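PDB 3PPT: ReP1-NCXSQ from Loligo pealei, which binds fatty acids such as palmitoleate in a beta-barrel, also binds polyphosphoinositides, and when phosphorylated stimulates the squid optic nerve sodium/calcium exchanger. Local coordinates for residues Phe70-Thr73 and Lys79-Thr82; Glu41-Ile44 and Trp49-Lys52. All coordinates share one frame; numbering follows the deposited sequence. Where two conformers were deposited one is given.

How the interactions relate
Interactions 1 and 2 are two hairpins of the same ten-stranded antiparallel fatty-acid-binding-protein barrel. Along the chain the hairpin of 41-44 with 49-52 comes first and that of 70-73 with 79-82 follows. Their centres lie 16 Å apart and their nearest atoms about 8 Å, with no direct touch; F64 of strand 59-65 bridges them, its ring meeting that of F70 in interaction 1 and that of W49 in interaction 2. The ligand is near both without being touched by E72 or I51, whose side chains are each about 7 Å from the bound palmitoleic acid. The side chain of I42 is about 8 Å from that of Y127, which binds the fatty acid.

Interaction 1: residues Phe70-Thr73 and Lys79-Thr82; sequences FDET and KIKT
T82 meets two residues of the neighbouring strand at once. Its OG1 donates a hydrogen bond to OE1 of E72, 2.7 Å long and received on the anti lone pair of the carboxylate, while its CB sits over one face of the F70 ring, 4.0 Å from the centroid, in a CH-pi contact. The ring reaches this place with CG between its backbone N and carbonyl carbon (chi1 67°). E72 instead extends its chain straight from a CG anti to the backbone N (chi1 178°), passing alongside I80, whose CD1 comes 3.6 Å from OE1 of E72. F70, E72, I80 and T82 share one face of an antiparallel beta hairpin, one of those that build the lipid-binding barrel. Its backbone is tied by two hydrogen-bonded pairs, F70 with T82 and E72 with I80. On the other face, K81 and T73 each adopt two conformers, so their bonds are less certain: in one, NZ of K81 forms a salt bridge with OD1 of D71 (2.8 Å), arriving from above the carboxylate plane, and NZ of K79 donates to OG1 of T73 at 3.0 Å. Q93 and Q95 of strand 90-96 also bond OE1 of E72, giving this buried oxygen three donors. Replacing E72 with an alanine would probably strand the T82 hydroxyl and both glutamine amides without their shared acceptor.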
ATOM      1  N   PHE A  70     -10.218   9.970  -5.430  1.00 14.46           N
ATOM      2  CA  PHE A  70      -9.415  10.103  -6.645  1.00 15.41           C
ATOM      3  C   PHE A  70      -9.332   8.790  -7.419  1.00 15.95           C
ATOM      4  O   PHE A  70      -9.548   7.718  -6.860  1.00 16.01           O
ATOM      5  CB  PHE A  70      -8.012  10.647  -6.324  1.00 15.65           C
ATOM      6  CG  PHE A  70      -7.152   9.706  -5.511  1.00 14.69           C
ATOM      7  CD1 PHE A  70      -6.156   8.954  -6.117  1.00 15.87           C
ATOM      8  CD2 PHE A  70      -7.328   9.589  -4.142  1.00 14.78           C
ATOM      9  CE1 PHE A  70      -5.359   8.089  -5.369  1.00 15.91           C
ATOM     10  CE2 PHE A  70      -6.542   8.721  -3.391  1.00 15.00           C
ATOM     11  CZ  PHE A  70      -5.556   7.975  -4.006  1.00 15.45           C
ATOM     12  N   ASP A  71      -9.032   8.881  -8.712  1.00 17.03           N
ATOM     13  CA  ASP A  71      -8.849   7.691  -9.538  1.00 17.83           C
ATOM     14  C   ASP A  71      -7.481   7.074  -9.306  1.00 16.83           C
ATOM     15  O   ASP A  71      -6.466   7.767  -9.365  1.00 18.19           O
ATOM     16  CB  ASP A  71      -8.977   8.047 -11.021  1.00 21.11           C
ATOM     17  CG  ASP A  71     -10.357   8.525 -11.382  1.00 25.34           C
ATOM     18  OD1 ASP A  71     -11.326   7.936 -10.877  1.00 25.47           O
ATOM     19  OD2 ASP A  71     -10.466   9.487 -12.169  1.00 28.42           O
ATOM     20  N   GLU A  72      -7.460   5.772  -9.053  1.00 15.57           N
ATOM     21  CA  GLU A  72      -6.215   5.039  -8.871  1.00 14.32           C
ATOM     22  C   GLU A  72      -6.188   3.831  -9.802  1.00 14.26           C
ATOM     23  O   GLU A  72      -7.208   3.182 -10.024  1.00 16.01           O
ATOM     24  CB  GLU A  72      -6.059   4.586  -7.399  1.00 14.13           C
ATOM     25  CG  GLU A  72      -4.798   3.757  -7.118  1.00 13.46           C
ATOM     26  CD  GLU A  72      -4.652   3.270  -5.669  1.00 13.48           C
ATOM     27  OE1 GLU A  72      -5.537   3.517  -4.822  1.00 13.75           O
ATOM     28  OE2 GLU A  72      -3.627   2.619  -5.379  1.00 14.15           O
ATOM     29  N   THR A  73      -5.017   3.554 -10.364  0.74 14.63           N
ATOM     30  CA  THR A  73      -4.792   2.296 -11.050  0.74 15.18           C
ATOM     31  C   THR A  73      -3.777   1.522 -10.229  0.74 14.16           C
ATOM     32  O   THR A  73      -2.672   2.004  -9.975  0.74 14.50           O
ATOM     33  CB  THR A  73      -4.288   2.497 -12.488  0.74 16.73           C
ATOM     34  OG1 THR A  73      -5.222   3.317 -13.203  0.74 16.78           O
ATOM     35  CG2 THR A  73      -4.165   1.154 -13.198  0.74 17.70           C
ATOM     36  N   LYS A  79      -8.617  -0.573 -12.154  1.00 17.01           N
ATOM     37  CA  LYS A  79      -9.057   0.810 -12.059  1.00 18.51           C
ATOM     38  C   LYS A  79     -10.033   0.924 -10.901  1.00 18.00           C
ATOM     39  O   LYS A  79     -11.058   0.237 -10.875  1.00 20.46           O
ATOM     40  CB  LYS A  79      -9.740   1.245 -13.360  1.00 21.58           C
ATOM     41  CG  LYS A  79      -8.899   1.001 -14.594  1.00 24.90           C
ATOM     42  CD  LYS A  79      -7.666   1.887 -14.602  1.00 27.62           C
ATOM     43  CE  LYS A  79      -7.014   1.907 -15.981  1.00 29.60           C
ATOM     44  NZ  LYS A  79      -5.884   2.876 -16.064  1.00 30.89           N
ATOM     45  N   ILE A  80      -9.710   1.781  -9.940  1.00 15.84           N
ATOM     46  CA  ILE A  80     -10.515   1.906  -8.738  1.00 15.46           C
ATOM     47  C   ILE A  80     -10.685   3.370  -8.338  1.00 14.23           C
ATOM     48  O   ILE A  80     -10.008   4.257  -8.865  1.00 15.13           O
ATOM     49  CB  ILE A  80      -9.869   1.139  -7.559  1.00 16.21           C
ATOM     50  CG1 ILE A  80      -8.430   1.615  -7.356  1.00 16.05           C
ATOM     51  CG2 ILE A  80      -9.888  -0.372  -7.795  1.00 17.71           C
ATOM     52  CD1 ILE A  80      -7.781   1.064  -6.141  1.00 16.45           C
ATOM     53  N   LYS A  81     -11.608   3.607  -7.412  0.60 14.20           N
ATOM     54  CA  LYS A  81     -11.806   4.923  -6.827  0.60 14.64           C
ATOM     55  C   LYS A  81     -11.328   4.838  -5.395  0.60 12.98           C
ATOM     56  O   LYS A  81     -11.781   3.982  -4.636  0.60 13.61           O
ATOM     57  CB  LYS A  81     -13.285   5.303  -6.844  0.60 17.60           C
ATOM     58  CG  LYS A  81     -13.873   5.413  -8.233  0.60 20.64           C
ATOM     59  CD  LYS A  81     -13.268   6.571  -9.000  0.60 22.78           C
ATOM     60  CE  LYS A  81     -13.741   7.916  -8.475  0.60 23.71           C
ATOM     61  NZ  LYS A  81     -13.490   9.011  -9.458  0.60 24.05           N
ATOM     62  N   THR A  82     -10.413   5.724  -5.027  1.00 12.31           N
ATOM     63  CA  THR A  82      -9.781   5.642  -3.725  1.00 11.62           C
ATOM     64  C   THR A  82      -9.999   6.892  -2.903  1.00 11.31           C
ATOM     65  O   THR A  82      -9.976   8.003  -3.432  1.00 12.38           O
ATOM     66  CB  THR A  82      -8.274   5.373  -3.913  1.00 11.91           C
ATOM     67  OG1 THR A  82      -8.132   4.130  -4.603  1.00 12.89           O
ATOM     68  CG2 THR A  82      -7.537   5.312  -2.584  1.00 11.58           C
TER

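Interaction 2: residues Glu41-Ile44 and Trp49-Lys52; sequences EIKI and WSIK
I44 and W49 both place CG1 or CG anti to the carbonyl carbon (chi1 -55° and -73°), and their side chains run side by side in the same direction. I44 lies flat over one face of the indole: CG1 stands above the ring system and CD1 projects over the six-membered ring, 3.6 Å from its centroid in a CH-pi contact. I42 comes at the same indole obliquely, its CG2 3.8 Å from CZ3 of W49, while its CG1 branch leans on CG1 of I51 at 4.0 Å. The three isoleucines and the tryptophan occupy one face of an antiparallel hairpin (171° between the directions of the two short segments), part of the meandering beta-barrel of the fatty-acid-binding proteins. E41 with K52 and K43 with S50 are its hydrogen-bonded pairs, each held by two N-H to O bonds. CA of I42, whose partner in the non-hydrogen-bonded pair is I51, also approaches O of S50 at 3.3 Å in a CA-H...O contact. On the opposite face, S50 brings OG 3.4 Å from CB of K43, and a water links this hydroxyl to the backbone O of E41. E41 and K52 lie alongside one another, yet in the E41 conformer described their charged ends do not meet; the ammonium group of K52 instead forms a salt bridge with D61 on strand 59-65. M91 of strand 90-96 reaches W49 and I51 from across the barrel.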
ATOM      1  N   GLU A  41       8.101   4.998  -0.701  0.61 11.06           N
ATOM      2  CA  GLU A  41       8.556   6.325  -0.338  0.61 11.31           C
ATOM      3  C   GLU A  41       7.346   7.209  -0.199  0.61 11.52           C
ATOM      4  O   GLU A  41       6.575   7.384  -1.146  0.61 11.82           O
ATOM      5  CB  GLU A  41       9.504   6.849  -1.390  0.61 13.00           C
ATOM      6  CG  GLU A  41      10.823   6.148  -1.305  0.61 13.84           C
ATOM      7  CD  GLU A  41      11.705   6.438  -2.477  0.61 14.74           C
ATOM      8  OE1 GLU A  41      11.400   5.907  -3.563  0.61 15.41           O
ATOM      9  OE2 GLU A  41      12.697   7.189  -2.308  0.61 14.94           O
ATOM     10  N   ILE A  42       7.175   7.738   1.005  1.00 11.81           N
ATOM     11  CA  ILE A  42       5.973   8.468   1.356  1.00 12.11           C
ATOM     12  C   ILE A  42       6.365   9.896   1.688  1.00 12.61           C
ATOM     13  O   ILE A  42       7.278  10.137   2.487  1.00 13.59           O
ATOM     14  CB  ILE A  42       5.288   7.790   2.568  1.00 12.02           C
ATOM     15  CG1 ILE A  42       4.906   6.344   2.207  1.00 12.29           C
ATOM     16  CG2 ILE A  42       4.091   8.607   3.068  1.00 12.70           C
ATOM     17  CD1 ILE A  42       4.261   5.564   3.337  1.00 13.22           C
ATOM     18  N   LYS A  43       5.694  10.835   1.035  1.00 13.04           N
ATOM     19  CA  LYS A  43       5.902  12.255   1.282  1.00 14.79           C
ATOM     20  C   LYS A  43       4.599  12.866   1.753  1.00 14.14           C
ATOM     21  O   LYS A  43       3.523  12.498   1.268  1.00 13.26           O
ATOM     22  CB  LYS A  43       6.373  12.954   0.010  1.00 18.31           C
ATOM     23  CG  LYS A  43       7.738  12.488  -0.449  1.00 21.06           C
ATOM     24  CD  LYS A  43       8.034  12.929  -1.869  1.00 24.38           C
ATOM     25  CE  LYS A  43       9.360  12.369  -2.334  1.00 27.10           C
ATOM     26  NZ  LYS A  43      10.496  13.113  -1.737  1.00 28.75           N
ATOM     27  N   ILE A  44       4.696  13.787   2.709  1.00 13.99           N
ATOM     28  CA  ILE A  44       3.523  14.425   3.279  1.00 14.53           C
ATOM     29  C   ILE A  44       3.780  15.914   3.402  1.00 15.09           C
ATOM     30  O   ILE A  44       4.810  16.337   3.941  1.00 16.24           O
ATOM     31  CB  ILE A  44       3.202  13.865   4.667  1.00 15.23           C
ATOM     32  CG1 ILE A  44       3.045  12.347   4.594  1.00 15.87           C
ATOM     33  CG2 ILE A  44       1.908  14.480   5.208  1.00 16.16           C
ATOM     34  CD1 ILE A  44       3.021  11.692   5.949  1.00 16.43           C
ATOM     35  N   TRP A  49      -0.410  14.063   0.135  1.00 12.73           N
ATOM     36  CA  TRP A  49       0.430  12.876   0.248  1.00 12.27           C
ATOM     37  C   TRP A  49       0.878  12.380  -1.112  1.00 11.51           C
ATOM     38  O   TRP A  49       0.178  12.548  -2.106  1.00 12.71           O
ATOM     39  CB  TRP A  49      -0.359  11.727   0.880  1.00 12.40           C
ATOM     40  CG  TRP A  49      -0.612  11.865   2.339  1.00 12.93           C
ATOM     41  CD1 TRP A  49      -1.252  12.891   2.976  1.00 14.23           C
ATOM     42  CD2 TRP A  49      -0.238  10.930   3.356  1.00 13.64           C
ATOM     43  NE1 TRP A  49      -1.292  12.651   4.331  1.00 14.24           N
ATOM     44  CE2 TRP A  49      -0.675  11.454   4.589  1.00 14.11           C
ATOM     45  CE3 TRP A  49       0.420   9.693   3.338  1.00 14.56           C
ATOM     46  CZ2 TRP A  49      -0.464  10.790   5.800  1.00 14.56           C
ATOM     47  CZ3 TRP A  49       0.637   9.034   4.539  1.00 14.21           C
ATOM     48  CH2 TRP A  49       0.188   9.582   5.758  1.00 14.98           C
ATOM     49  N   SER A  50       2.043  11.742  -1.145  1.00 12.57           N
ATOM     50  CA  SER A  50       2.392  10.902  -2.282  1.00 13.22           C
ATOM     51  C   SER A  50       3.050   9.621  -1.804  1.00 12.02           C
ATOM     52  O   SER A  50       3.752   9.606  -0.789  1.00 12.28           O
ATOM     53  CB  SER A  50       3.284  11.632  -3.283  1.00 15.90           C
ATOM     54  OG  SER A  50       4.533  11.956  -2.709  1.00 17.81           O
ATOM     55  N   ILE A  51       2.794   8.540  -2.529  1.00 11.09           N
ATOM     56  CA  ILE A  51       3.390   7.250  -2.201  1.00 10.59           C
ATOM     57  C   ILE A  51       3.893   6.594  -3.471  1.00 10.39           C
ATOM     58  O   ILE A  51       3.119   6.334  -4.399  1.00 10.13           O
ATOM     59  CB  ILE A  51       2.380   6.297  -1.532  1.00 11.39           C
ATOM     60  CG1 ILE A  51       1.769   6.937  -0.284  1.00 12.53           C
ATOM     61  CG2 ILE A  51       3.058   4.980  -1.176  1.00 12.11           C
ATOM     62  CD1 ILE A  51       0.816   6.029   0.465  1.00 14.48           C
ATOM     63  N   LYS A  52       5.200   6.344  -3.509  1.00 10.30           N
ATOM     64  CA  LYS A  52       5.830   5.630  -4.613  1.00 10.45           C
ATOM     65  C   LYS A  52       6.215   4.243  -4.128  1.00  9.50           C
ATOM     66  O   LYS A  52       6.975   4.104  -3.165  1.00 10.39           O
ATOM     67  CB  LYS A  52       7.078   6.373  -5.117  1.00 11.85           C
ATOM     68  CG  LYS A  52       7.805   5.614  -6.231  1.00 12.82           C
ATOM     69  CD  LYS A  52       9.130   6.262  -6.643  1.00 15.46           C
ATOM     70  CE  LYS A  52       8.937   7.611  -7.279  1.00 18.70           C
ATOM     71  NZ  LYS A  52       8.285   7.518  -8.610  1.00 20.84           N
TER
HETATM   72  O   HOH W   1       9.817   3.590  -3.738  1.00 12.99           O
HETATM   73  O   HOH W   2       6.375   9.714  -2.814  1.00 20.77           O